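Local coordinates for protein mannose-specific lectin 1 chain 2 (Remusatia vivipara, PDB 3R0E) that probably binds mannose and agglutinates rabbit erythrocytes as one bulb-type lectin domain of a secreted plant lectin, at residues Gln27-Gly32 with Val37-Lys42; Val89-Asp94 with Val99-Ala104. All coordinates share one frame; numbering follows the deposited sequence.

Interaction 1: Gln27-Gly32 with Val37-Lys42; sequences QLVMQG and VLYGGK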
loop_
_atom_site.group_PDB
_atom_site.type_symbol
_atom_site.label_atom_id
_atom_site.label_comp_id
_atom_site.label_asym_id
_atom_site.label_seq_id
_atom_site.Cartn_x
_atom_site.Cartn_y
_atom_site.Cartn_z
ATOM N N GLN B 27 -12.383 -1.113 -8.341
ATOM C CA GLN B 27 -11.950 -2.499 -8.423
ATOM C C GLN B 27 -10.875 -2.636 -9.492
ATOM O O GLN B 27 -10.948 -2.006 -10.543
ATOM C CB GLN B 27 -13.112 -3.424 -8.803
ATOM C CG GLN B 27 -14.167 -3.639 -7.722
ATOM C CD GLN B 27 -15.078 -4.827 -8.033
ATOM O OE1 GLN B 27 -15.596 -4.960 -9.145
ATOM N NE2 GLN B 27 -15.270 -5.697 -7.051
ATOM N N LEU B 28 -9.880 -3.474 -9.213
ATOM C CA LEU B 28 -8.858 -3.802 -10.183
ATOM C C LEU B 28 -8.880 -5.319 -10.396
ATOM O O LEU B 28 -8.538 -6.076 -9.495
ATOM C CB LEU B 28 -7.496 -3.321 -9.682
ATOM C CG LEU B 28 -6.286 -3.596 -10.570
ATOM C CD1 LEU B 28 -6.381 -2.829 -11.890
ATOM C CD2 LEU B 28 -5.018 -3.259 -9.820
ATOM N N VAL B 29 -9.280 -5.739 -11.598
ATOM C CA VAL B 29 -9.611 -7.137 -11.898
ATOM C C VAL B 29 -8.699 -7.718 -12.973
ATOM O O VAL B 29 -8.596 -7.180 -14.077
ATOM C CB VAL B 29 -11.105 -7.300 -12.368
ATOM C CG1 VAL B 29 -11.490 -8.759 -12.451
ATOM C CG2 VAL B 29 -12.085 -6.561 -11.444
ATOM N N MET B 30 -8.025 -8.811 -12.636
ATOM C CA MET B 30 -7.313 -9.613 -13.610
ATOM C C MET B 30 -8.330 -10.592 -14.207
ATOM O O MET B 30 -8.615 -11.654 -13.641
ATOM C CB MET B 30 -6.145 -10.352 -12.952
ATOM C CG MET B 30 -5.338 -11.247 -13.884
ATOM S SD MET B 30 -4.376 -10.318 -15.098
ATOM C CE MET B 30 -5.508 -10.227 -16.494
ATOM N N GLN B 31 -8.870 -10.219 -15.362
ATOM C CA GLN B 31 -10.038 -10.887 -15.910
ATOM C C GLN B 31 -9.733 -12.166 -16.668
ATOM O O GLN B 31 -8.609 -12.374 -17.151
ATOM C CB GLN B 31 -10.820 -9.922 -16.793
ATOM C CG GLN B 31 -11.335 -8.697 -16.038
ATOM C CD GLN B 31 -12.171 -7.781 -16.900
ATOM O OE1 GLN B 31 -12.045 -7.772 -18.125
ATOM N NE2 GLN B 31 -13.033 -7.000 -16.262
ATOM N N GLY B 32 -10.756 -13.017 -16.769
ATOM C CA GLY B 32 -10.695 -14.242 -17.560
ATOM C C GLY B 32 -10.238 -14.041 -18.995
ATOM O O GLY B 32 -9.678 -14.962 -19.602
ATOM N N VAL B 37 -8.230 -4.682 -15.635
ATOM C CA VAL B 37 -9.091 -3.508 -15.687
ATOM C C VAL B 37 -9.374 -2.881 -14.325
ATOM O O VAL B 37 -9.837 -3.553 -13.389
ATOM C CB VAL B 37 -10.446 -3.796 -16.427
ATOM C CG1 VAL B 37 -11.280 -2.524 -16.555
ATOM C CG2 VAL B 37 -10.206 -4.412 -17.815
ATOM N N LEU B 38 -9.096 -1.582 -14.238
ATOM C CA LEU B 38 -9.456 -0.792 -13.093
ATOM C C LEU B 38 -10.807 -0.148 -13.385
ATOM O O LEU B 38 -10.916 0.702 -14.262
ATOM C CB LEU B 38 -8.361 0.251 -12.803
ATOM C CG LEU B 38 -8.506 1.424 -11.815
ATOM C CD1 LEU B 38 -9.659 1.349 -10.831
ATOM C CD2 LEU B 38 -7.198 1.637 -11.062
ATOM N N TYR B 39 -11.832 -0.579 -12.656
ATOM C CA TYR B 39 -13.172 -0.030 -12.806
ATOM C C TYR B 39 -13.394 1.114 -11.849
ATOM O O TYR B 39 -13.084 1.008 -10.659
ATOM C CB TYR B 39 -14.234 -1.106 -12.567
ATOM C CG TYR B 39 -14.282 -2.119 -13.672
ATOM C CD1 TYR B 39 -14.973 -1.859 -14.855
ATOM C CD2 TYR B 39 -13.603 -3.330 -13.554
ATOM C CE1 TYR B 39 -14.999 -2.788 -15.883
ATOM C CE2 TYR B 39 -13.632 -4.266 -14.572
ATOM C CZ TYR B 39 -14.334 -3.994 -15.730
ATOM O OH TYR B 39 -14.337 -4.925 -16.744
ATOM N N GLY B 40 -13.948 2.201 -12.371
ATOM C CA GLY B 40 -14.263 3.370 -11.565
ATOM C C GLY B 40 -13.390 4.542 -11.951
ATOM O O GLY B 40 -12.422 4.389 -12.698
ATOM N N GLY B 41 -13.738 5.716 -11.435
ATOM C CA GLY B 41 -13.064 6.943 -11.805
ATOM C C GLY B 41 -13.599 7.496 -13.119
ATOM O O GLY B 41 -14.460 6.893 -13.768
ATOM N N LYS B 42 -13.061 8.643 -13.510
ATOM C CA LYS B 42 -13.482 9.360 -14.695
ATOM C C LYS B 42 -13.339 8.503 -15.950
ATOM O O LYS B 42 -14.305 8.351 -16.703
ATOM C CB LYS B 42 -12.687 10.668 -14.801
ATOM C CG LYS B 42 -13.210 11.683 -15.788
ATOM C CD LYS B 42 -12.723 13.087 -15.423
ATOM C CE LYS B 42 -12.855 14.037 -16.592
ATOM N NZ LYS B 42 -12.371 15.410 -16.265
#
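Y39 lies opposite Q27 in an antiparallel hydrogen-bonded pair, and its ring runs back along the hairpin past V29 toward Q31. Its CB stands 4.0 Å from Q27 O, the acceptor that also takes the Y39 N-H at 2.7 Å. With CG beside the backbone N (chi1 -71°), the ring swings toward the turn end of the hairpin. There its CD2 meets V29 CG2 at 4.1 Å, near the ring plane, while V37 CG1 covers one face, 3.4 Å above the ring plane and offset toward the rim. Beta-branched valines suit strand positions and present methyls to the ring's edge and face. At the tip, Y39 OH comes 3.6 Å from Q31 CD; the extended glutamine arrives from the opposite direction with its amide at the ring edge, the two planes 33° apart. A tyrosine here joins an apolar ring to a hydroxyl that lies next to a polar group. On the other side of the sheet, L28 CD1 packs on L38 CB at 3.8 Å, leucines suiting the buried side. Q31, V37 and Y39, with D33 and N35 from the turn, are consistent with the carbohydrate-binding motif of bulb-type lectins, where by similarity Q31 and Y39 contact mannose.

Interaction 2: Val89-Asp94 with Val99-Ala104; sequences VLILQD and VIYGPA
Four backbone hydrogen bonds tie V89 to Y101 and I91 to V99, both hydrogen-bonded pairs of an antiparallel hairpin. Y101 N reaches V89 O at 2.8 Å, and the bond from I91 N to V99 O is nearly straight, at 170°. Between them, in the non-hydrogen-bonded pair L90-I100, weaker CA-H...O contacts fill in: I100 CA approaches V89 O to 3.3 Å.

Apolar contacts line both faces. On one, L90 CD1 meets I100 CG1 at 3.8 Å, long branched chains that also reach L66. On the other, the I91 and Y101 side chains cross at about a right angle, I91 CD1 coming 3.8 Å from Y101 CD2 because the isoleucine is extended past CG1 (chi2 174°). V89 CG1 touches Y101 CB at 4.1 Å, and V99 CG1 lies over one face of the ring.

The polar element is Q93, whose amide lies nearly coplanar with the Y101 ring, at its edge beside OH; Q93 CD also packs 3.9 Å from V99 CG2. Glutamine suits this place because an apolar stem ends in a polar group next to the hydroxyl.

Across the interface, V99, I100 and Y101 pair with a strand of another chain. The chemistry, aliphatic and aromatic residues round a buried glutamine and a tyrosine hydroxyl, is consistent with a hairpin buried in the domain and at the subunit interface, although its Gln-Val-Tyr spacing matches that of the inferred carbohydrate-binding motif in 31-39.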
loop_
_atom_site.group_PDB
_atom_site.type_symbol
_atom_site.label_atom_id
_atom_site.label_comp_id
_atom_site.label_asym_id
_atom_site.label_seq_id
_atom_site.Cartn_x
_atom_site.Cartn_y
_atom_site.Cartn_z
ATOM N N VAL B 89 4.524 -3.461 -2.559
ATOM C CA VAL B 89 3.079 -3.589 -2.430
ATOM C C VAL B 89 2.387 -2.768 -3.517
ATOM O O VAL B 89 2.807 -1.646 -3.812
ATOM C CB VAL B 89 2.579 -3.177 -1.009
ATOM C CG1 VAL B 89 2.861 -1.712 -0.708
ATOM C CG2 VAL B 89 1.090 -3.505 -0.819
ATOM N N LEU B 90 1.357 -3.351 -4.127
ATOM C CA LEU B 90 0.431 -2.617 -4.983
ATOM C C LEU B 90 -0.793 -2.286 -4.133
ATOM O O LEU B 90 -1.428 -3.185 -3.571
ATOM C CB LEU B 90 0.033 -3.446 -6.217
ATOM C CG LEU B 90 -1.123 -2.963 -7.116
ATOM C CD1 LEU B 90 -0.793 -1.673 -7.874
ATOM C CD2 LEU B 90 -1.540 -4.064 -8.110
ATOM N N ILE B 91 -1.115 -1.007 -4.008
ATOM C CA ILE B 91 -2.311 -0.622 -3.267
ATOM C C ILE B 91 -3.366 -0.061 -4.220
ATOM O O ILE B 91 -3.108 0.884 -4.967
ATOM C CB ILE B 91 -2.006 0.393 -2.141
ATOM C CG1 ILE B 91 -0.858 -0.099 -1.254
ATOM C CG2 ILE B 91 -3.261 0.666 -1.287
ATOM C CD1 ILE B 91 -0.405 0.897 -0.225
ATOM N N LEU B 92 -4.544 -0.669 -4.223
ATOM C CA LEU B 92 -5.687 -0.016 -4.836
ATOM C C LEU B 92 -6.248 0.928 -3.788
ATOM O O LEU B 92 -6.914 0.504 -2.846
ATOM C CB LEU B 92 -6.738 -1.017 -5.304
ATOM C CG LEU B 92 -7.906 -0.362 -6.047
ATOM C CD1 LEU B 92 -7.407 0.439 -7.275
ATOM C CD2 LEU B 92 -8.953 -1.408 -6.447
ATOM N N GLN B 93 -5.944 2.208 -3.951
ATOM C CA GLN B 93 -6.263 3.224 -2.951
ATOM C C GLN B 93 -7.705 3.693 -3.047
ATOM O O GLN B 93 -8.317 3.658 -4.126
ATOM C CB GLN B 93 -5.321 4.419 -3.109
ATOM C CG GLN B 93 -3.835 4.037 -3.182
ATOM C CD GLN B 93 -2.910 5.231 -3.336
ATOM O OE1 GLN B 93 -3.316 6.325 -3.765
ATOM N NE2 GLN B 93 -1.650 5.031 -2.977
ATOM N N ASP B 94 -8.241 4.149 -1.919
ATOM C CA ASP B 94 -9.601 4.685 -1.872
ATOM C C ASP B 94 -9.824 5.884 -2.820
ATOM O O ASP B 94 -10.962 6.200 -3.162
ATOM C CB ASP B 94 -9.998 5.045 -0.432
ATOM C CG ASP B 94 -10.298 3.811 0.436
ATOM O OD1 ASP B 94 -10.441 2.675 -0.091
ATOM O OD2 ASP B 94 -10.404 3.989 1.669
ATOM N N VAL B 99 -1.228 2.142 -7.002
ATOM C CA VAL B 99 0.171 2.566 -6.885
ATOM C C VAL B 99 1.079 1.455 -6.322
ATOM O O VAL B 99 0.736 0.787 -5.341
ATOM C CB VAL B 99 0.303 3.868 -6.029
ATOM C CG1 VAL B 99 1.713 4.402 -6.086
ATOM C CG2 VAL B 99 -0.677 4.958 -6.508
ATOM N N ILE B 100 2.230 1.256 -6.958
ATOM C CA ILE B 100 3.222 0.304 -6.462
ATOM C C ILE B 100 4.237 1.048 -5.608
ATOM O O ILE B 100 4.866 2.001 -6.065
ATOM C CB ILE B 100 3.958 -0.448 -7.599
ATOM C CG1 ILE B 100 2.966 -1.165 -8.516
ATOM C CG2 ILE B 100 4.972 -1.459 -7.019
ATOM C CD1 ILE B 100 3.619 -1.807 -9.723
ATOM N N TYR B 101 4.396 0.612 -4.366
ATOM C CA TYR B 101 5.320 1.247 -3.461
ATOM C C TYR B 101 6.354 0.244 -3.025
ATOM O O TYR B 101 6.018 -0.908 -2.689
ATOM C CB TYR B 101 4.595 1.697 -2.206
ATOM C CG TYR B 101 3.600 2.794 -2.394
ATOM C CD1 TYR B 101 4.010 4.134 -2.441
ATOM C CD2 TYR B 101 2.243 2.510 -2.496
ATOM C CE1 TYR B 101 3.097 5.150 -2.590
ATOM C CE2 TYR B 101 1.317 3.519 -2.630
ATOM C CZ TYR B 101 1.753 4.834 -2.679
ATOM O OH TYR B 101 0.846 5.838 -2.835
ATOM N N GLY B 102 7.605 0.682 -2.984
ATOM C CA GLY B 102 8.646 -0.118 -2.373
ATOM C C GLY B 102 10.024 0.333 -2.798
ATOM O O GLY B 102 10.154 1.231 -3.620
ATOM N N PRO B 103 11.070 -0.310 -2.257
ATOM C CA PRO B 103 10.942 -1.427 -1.323
ATOM C C PRO B 103 10.603 -0.926 0.075
ATOM O O PRO B 103 10.527 0.280 0.282
ATOM C CB PRO B 103 12.346 -2.041 -1.337
ATOM C CG PRO B 103 13.255 -0.858 -1.589
ATOM C CD PRO B 103 12.481 0.061 -2.504
ATOM N N ALA B 104 10.405 -1.846 1.015
ATOM C CA ALA B 104 10.229 -1.514 2.427
ATOM C C ALA B 104 11.477 -0.831 2.988
ATOM O O ALA B 104 12.601 -1.282 2.721
ATOM C CB ALA B 104 9.938 -2.778 3.227
#

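Interaction 1 closes before interaction 2 opens along the chain, and their centres lie about 16 Å apart within the same bulb-type lectin domain. Each is a hairpin of its own antiparallel sheet, strands 27-30 and 36-39 in one, 89-92 and 98-107 in another; a third sheet, with strand 66-69, completes the beta-prism II fold. The two hairpins turn their leucine faces to each other: L28 CD2 meets L90 CD2 at 4.0 Å, and L38 CD2 meets L92 CD1 at 4.0 Å, so they share the domain's interior. The rest differs: interaction 1 carries predicted mannose-site residues on its other face, whereas at the edge of interaction 2 the sheet runs on into another chain.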